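Local structure of protein spaetzle (3E07) at residues C10-K15 and Q43-E48; L16-K21 and K39-I44. The protein is the disulfide-linked homodimeric cytokine of the fly that, once activated, binds the Toll receptor and switches on signalling for dorsal-ventral patterning and antifungal defence. All blocks are in the same frame, centred on the assembly; numbering follows the deposited sequence.

Contact 1: residues C10-K15 and Q43-E48; sequences CRSIRK and QIEECE
The carboxylate of Glu-45 faces Ser-12 and Arg-14 on the neighbouring strand, and its OE2 is gripped from two chains: the backbone N of Cys-99 donates a hydrogen bond to it, and Lys-100 of the second subunit adds a salt bridge. Ser-12 OG stands 3.4 Å from Glu-45 OE2. An extended side chain, with CG opposite the backbone N (chi1 176°), carries the carboxylate out to these partners. The other oxygen, Glu-45 OE1, lies 3.9 Å from Arg-14 NE in a long salt bridge. This oxygen sits well out of the guanidinium plane, evidence for attraction of charge without a directed N-H. Arg-14 instead sends NH1 to the backbone O of Tyr-72 of the second subunit, while its NH2 comes within 3.1 Å of Gln-43 OE1, which also accepts a bond from the backbone N of Gln-74 of that subunit. On the face bearing Ile-13, Lys-15, Ile-44 and Glu-46, Lys-15 and Ile-44 run alongside each other, CG of the lysine 3.5 Å from CG1 of the isoleucine. The bent lysine then leans towards Glu-46, leaving Lys-15 NZ 4.3 Å from Glu-46 OE1, beyond a salt bridge. Past the strands, Glu-48 N donates to Arg-11 O at 2.6 Å, and the poorly ordered Glu-48 side chain folds back so that Glu-48 OE2 makes a salt bridge with Arg-11 NH2 at 3.1 Å, though the hydrogen bond within it is weak. Reciprocal backbone bonds join Lys-15 to Ile-44; the one from Ile-44 N to Lys-15 O is nearly straight at 176°. With strand directions 162° apart, and Cys-10 and Cys-47 disulfide-bonded to Cys-68 and Cys-99 respectively, this is the two-stranded antiparallel ribbon tied into the core of a cystine-knot cytokine.

Contact 2: residues L16-K21 and K39-I44; sequences LVYPKK and KQAIQI
Ala-41 sets its methyl group over the centre of the Tyr-18 ring, CB lying 4.3 Å above the ring plane, although the tyrosine side chain leaves its backbone in a direction away from the 39-44 strand. The chi1 of -71°, with CG opposite the carbonyl carbon, helps swing the ring back across. Lys-39 meets the same ring differently: its CB lies in the ring plane at the edge, 3.9 Å from Tyr-18 CE1, while the rest of the lysine turns off and NZ hydrogen-bonds to the backbone O of Glu-37. The Ala-41 methyl is thus held between two side chains, because Leu-16 CD2 also touches its CB, at 3.5 Å. In the backbone, Val-17 and Ile-42 form an antiparallel hydrogen-bonded pair: Val-17 N donates to Ile-42 O at 2.8 Å and Ile-42 N returns the bond to Val-17 O, modelled at a doubtfully short 2.5 Å. This pair lies near the outer end of the two-stranded ribbon of the cystine-knot fold. Beyond it the 16-21 chain diverges, the touching parts running 116° apart, and Pro-19 has no amide hydrogen with which to extend the ladder. Lys-39, Gln-40 and Ala-41 form an antiparallel ladder with a strand of the second subunit, carrying the sheet across the dimer interface. Pro-19 still packs closely, its CD 3.3 Å from the backbone O of Gln-40, and the proline and glutamine side chains cross at about a right angle. On the face bearing Val-17 and Ile-42, Val-17 CG2 reaches Ile-44 CD1 at 3.4 Å, and strand 94-104 contributes Ile-95, which touches both isoleucines.

How the contacts relate
Contact 1 and contact 2 are successive lengths of one ribbon, built from strands 12-17 and 39-47, with centres about 15 Å apart. Gln-43 and Ile-44 belong to both, so the register passes without a break from Lys-15 opposite Ile-44 to Leu-16 opposite Gln-43. Contact 1 is the inner length, its centre about 9 Å from the centre of the chain and next to the disulfides; contact 2 lies farther out, at about 16 Å, towards the unmodelled residues 22-35. The dimer partner meets both, mainly through side-chain bonds and packing at contact 1 and by extending the sheet at contact 2.

Contact 1: residues C10-K15 and Q43-E48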
# COMPACT_ATOMS: atom_id res chain seq x y z
N CYS A 10 9.11 -0.44 8.80
CA CYS A 10 8.55 -1.77 8.86
C CYS A 10 9.01 -2.62 7.68
O CYS A 10 8.87 -2.23 6.52
CB CYS A 10 7.01 -1.70 8.88
SG CYS A 10 6.36 -0.99 10.42
N ARG A 11 9.58 -3.78 7.98
CA ARG A 11 10.05 -4.67 6.94
C ARG A 11 8.86 -5.37 6.29
O ARG A 11 7.94 -5.84 6.97
CB ARG A 11 11.00 -5.72 7.53
CG ARG A 11 12.39 -5.21 7.86
CD ARG A 11 13.26 -6.36 8.32
NE ARG A 11 13.02 -7.55 7.49
CZ ARG A 11 13.73 -8.68 7.57
NH1 ARG A 11 14.72 -8.79 8.44
NH2 ARG A 11 13.43 -9.70 6.78
N SER A 12 8.88 -5.44 4.96
CA SER A 12 7.80 -6.08 4.23
C SER A 12 8.31 -6.79 2.98
O SER A 12 9.40 -6.51 2.49
CB SER A 12 6.73 -5.05 3.86
OG SER A 12 7.33 -3.93 3.24
N ILE A 13 7.51 -7.72 2.47
CA ILE A 13 7.87 -8.47 1.28
C ILE A 13 6.95 -8.18 0.10
O ILE A 13 5.75 -8.47 0.15
CB ILE A 13 7.81 -10.00 1.54
CG1 ILE A 13 8.68 -10.37 2.75
CG2 ILE A 13 8.26 -10.77 0.30
CD1 ILE A 13 10.18 -10.11 2.55
N ARG A 14 7.51 -7.59 -0.96
CA ARG A 14 6.76 -7.31 -2.19
C ARG A 14 6.88 -8.60 -3.00
O ARG A 14 7.98 -9.07 -3.26
CB ARG A 14 7.40 -6.14 -2.95
CG ARG A 14 6.88 -4.75 -2.59
CD ARG A 14 5.80 -4.33 -3.59
NE ARG A 14 5.90 -2.91 -3.97
CZ ARG A 14 5.19 -2.35 -4.94
NH1 ARG A 14 5.34 -1.06 -5.20
NH2 ARG A 14 4.33 -3.07 -5.64
N LYS A 15 5.75 -9.19 -3.40
CA LYS A 15 5.81 -10.44 -4.15
C LYS A 15 4.66 -10.59 -5.15
O LYS A 15 3.67 -9.87 -5.09
CB LYS A 15 5.80 -11.62 -3.16
CG LYS A 15 4.42 -11.90 -2.58
CD LYS A 15 4.44 -12.28 -1.10
CE LYS A 15 5.00 -13.67 -0.83
NZ LYS A 15 6.46 -13.74 -1.11
N GLN A 43 0.41 -8.28 -7.71
CA GLN A 43 1.51 -7.72 -6.91
C GLN A 43 1.05 -7.43 -5.49
O GLN A 43 0.11 -6.66 -5.30
CB GLN A 43 2.01 -6.42 -7.52
CG GLN A 43 3.08 -6.57 -8.58
CD GLN A 43 3.55 -5.24 -9.10
OE1 GLN A 43 3.43 -4.22 -8.41
NE2 GLN A 43 4.09 -5.22 -10.31
N ILE A 44 1.69 -8.03 -4.49
CA ILE A 44 1.30 -7.75 -3.12
C ILE A 44 2.46 -7.36 -2.21
O ILE A 44 3.63 -7.59 -2.54
CB ILE A 44 0.57 -8.95 -2.46
CG1 ILE A 44 1.55 -10.05 -2.07
CG2 ILE A 44 -0.49 -9.47 -3.39
CD1 ILE A 44 0.91 -11.21 -1.30
N GLU A 45 2.12 -6.72 -1.09
CA GLU A 45 3.12 -6.32 -0.11
C GLU A 45 2.67 -6.80 1.26
O GLU A 45 1.68 -6.32 1.81
CB GLU A 45 3.31 -4.81 -0.05
CG GLU A 45 4.28 -4.44 1.06
CD GLU A 45 4.79 -3.02 0.97
OE1 GLU A 45 5.35 -2.66 -0.09
OE2 GLU A 45 4.64 -2.27 1.96
N GLU A 46 3.41 -7.76 1.82
CA GLU A 46 3.09 -8.29 3.14
C GLU A 46 4.04 -7.73 4.19
O GLU A 46 5.22 -7.51 3.90
CB GLU A 46 3.25 -9.82 3.16
CG GLU A 46 2.30 -10.61 2.31
CD GLU A 46 2.61 -12.10 2.38
OE1 GLU A 46 3.68 -12.51 1.87
OE2 GLU A 46 1.80 -12.85 2.95
N CYS A 47 3.54 -7.51 5.40
CA CYS A 47 4.41 -7.05 6.48
C CYS A 47 5.28 -8.25 6.86
O CYS A 47 4.80 -9.38 6.88
CB CYS A 47 3.60 -6.67 7.71
SG CYS A 47 2.86 -5.01 7.77
N GLU A 48 6.55 -8.00 7.16
CA GLU A 48 7.42 -9.10 7.57
C GLU A 48 7.06 -9.44 9.02
O GLU A 48 7.17 -10.58 9.45
CB GLU A 48 8.89 -8.69 7.47
CG GLU A 48 9.85 -9.87 7.52
CD GLU A 48 9.76 -10.75 6.28
OE1 GLU A 48 8.64 -11.08 5.85
OE2 GLU A 48 10.83 -11.12 5.73

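Contact 2: residues L16-K21 and K39-I44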
# COMPACT_ATOMS: atom_id res chain seq x y z
N LEU A 16 4.81 -11.55 -6.06
CA LEU A 16 3.81 -11.84 -7.09
C LEU A 16 2.96 -13.03 -6.69
O LEU A 16 3.48 -14.07 -6.32
CB LEU A 16 4.48 -12.15 -8.42
CG LEU A 16 4.54 -11.02 -9.44
CD1 LEU A 16 5.19 -11.55 -10.71
CD2 LEU A 16 3.14 -10.50 -9.73
N VAL A 17 1.65 -12.88 -6.77
CA VAL A 17 0.76 -13.96 -6.38
C VAL A 17 -0.25 -14.27 -7.47
O VAL A 17 -0.47 -13.47 -8.39
CB VAL A 17 0.03 -13.60 -5.07
CG1 VAL A 17 -0.89 -14.73 -4.63
CG2 VAL A 17 1.05 -13.33 -3.98
N TYR A 18 -0.87 -15.44 -7.36
CA TYR A 18 -1.86 -15.88 -8.33
C TYR A 18 -3.24 -16.12 -7.72
O TYR A 18 -3.37 -16.77 -6.67
CB TYR A 18 -1.40 -17.17 -9.00
CG TYR A 18 -0.25 -17.02 -9.95
CD1 TYR A 18 -0.46 -17.02 -11.32
CD2 TYR A 18 1.06 -16.93 -9.48
CE1 TYR A 18 0.60 -16.94 -12.22
CE2 TYR A 18 2.14 -16.85 -10.37
CZ TYR A 18 1.90 -16.86 -11.74
OH TYR A 18 2.95 -16.85 -12.63
N PRO A 19 -4.29 -15.59 -8.35
CA PRO A 19 -5.63 -15.80 -7.80
C PRO A 19 -5.96 -17.23 -8.21
O PRO A 19 -5.62 -17.66 -9.31
CB PRO A 19 -6.48 -14.77 -8.56
CG PRO A 19 -5.48 -13.74 -9.02
CD PRO A 19 -4.32 -14.60 -9.44
N LYS A 20 -6.61 -17.98 -7.33
CA LYS A 20 -6.92 -19.36 -7.65
C LYS A 20 -8.31 -19.79 -7.22
O LYS A 20 -8.61 -19.89 -6.03
CB LYS A 20 -5.84 -20.27 -7.05
CG LYS A 20 -5.29 -19.79 -5.70
CD LYS A 20 -3.85 -20.25 -5.43
CE LYS A 20 -3.72 -21.76 -5.25
NZ LYS A 20 -3.93 -22.52 -6.51
N LYS A 21 -9.17 -20.05 -8.20
CA LYS A 21 -10.55 -20.46 -7.95
C LYS A 21 -10.61 -21.70 -7.06
O LYS A 21 -11.63 -21.98 -6.44
CB LYS A 21 -11.27 -20.76 -9.27
N LYS A 39 -0.93 -15.57 -17.47
CA LYS A 39 -1.90 -15.57 -16.39
C LYS A 39 -1.76 -14.26 -15.65
O LYS A 39 -0.73 -13.60 -15.71
CB LYS A 39 -1.64 -16.73 -15.42
CG LYS A 39 -1.29 -18.06 -16.08
CD LYS A 39 -2.33 -18.50 -17.10
CE LYS A 39 -2.00 -19.88 -17.64
NZ LYS A 39 -0.59 -19.96 -18.15
N GLN A 40 -2.82 -13.89 -14.94
CA GLN A 40 -2.81 -12.66 -14.17
C GLN A 40 -2.13 -12.96 -12.85
O GLN A 40 -2.49 -13.90 -12.14
CB GLN A 40 -4.23 -12.17 -13.92
CG GLN A 40 -4.31 -10.81 -13.26
CD GLN A 40 -5.38 -10.76 -12.18
OE1 GLN A 40 -5.95 -9.70 -11.91
NE2 GLN A 40 -5.64 -11.90 -11.55
N ALA A 41 -1.12 -12.16 -12.53
CA ALA A 41 -0.41 -12.33 -11.28
C ALA A 41 -0.61 -11.03 -10.54
O ALA A 41 -0.49 -9.95 -11.11
CB ALA A 41 1.06 -12.61 -11.54
N ILE A 42 -0.91 -11.14 -9.25
CA ILE A 42 -1.17 -9.96 -8.44
C ILE A 42 0.01 -9.54 -7.57
O ILE A 42 0.53 -10.33 -6.80
CB ILE A 42 -2.40 -10.23 -7.53
CG1 ILE A 42 -3.62 -10.50 -8.41
CG2 ILE A 42 -2.64 -9.06 -6.59
CD1 ILE A 42 -4.84 -10.96 -7.65
N GLN A 43 0.41 -8.28 -7.71
CA GLN A 43 1.51 -7.72 -6.91
C GLN A 43 1.05 -7.43 -5.49
O GLN A 43 0.11 -6.66 -5.30
CB GLN A 43 2.01 -6.42 -7.52
CG GLN A 43 3.08 -6.57 -8.58
CD GLN A 43 3.55 -5.24 -9.10
OE1 GLN A 43 3.43 -4.22 -8.41
NE2 GLN A 43 4.09 -5.22 -10.31
N ILE A 44 1.69 -8.03 -4.49
CA ILE A 44 1.30 -7.75 -3.12
C ILE A 44 2.46 -7.36 -2.21
O ILE A 44 3.63 -7.59 -2.54
CB ILE A 44 0.57 -8.95 -2.46
CG1 ILE A 44 1.55 -10.05 -2.07
CG2 ILE A 44 -0.49 -9.47 -3.39
CD1 ILE A 44 0.91 -11.21 -1.30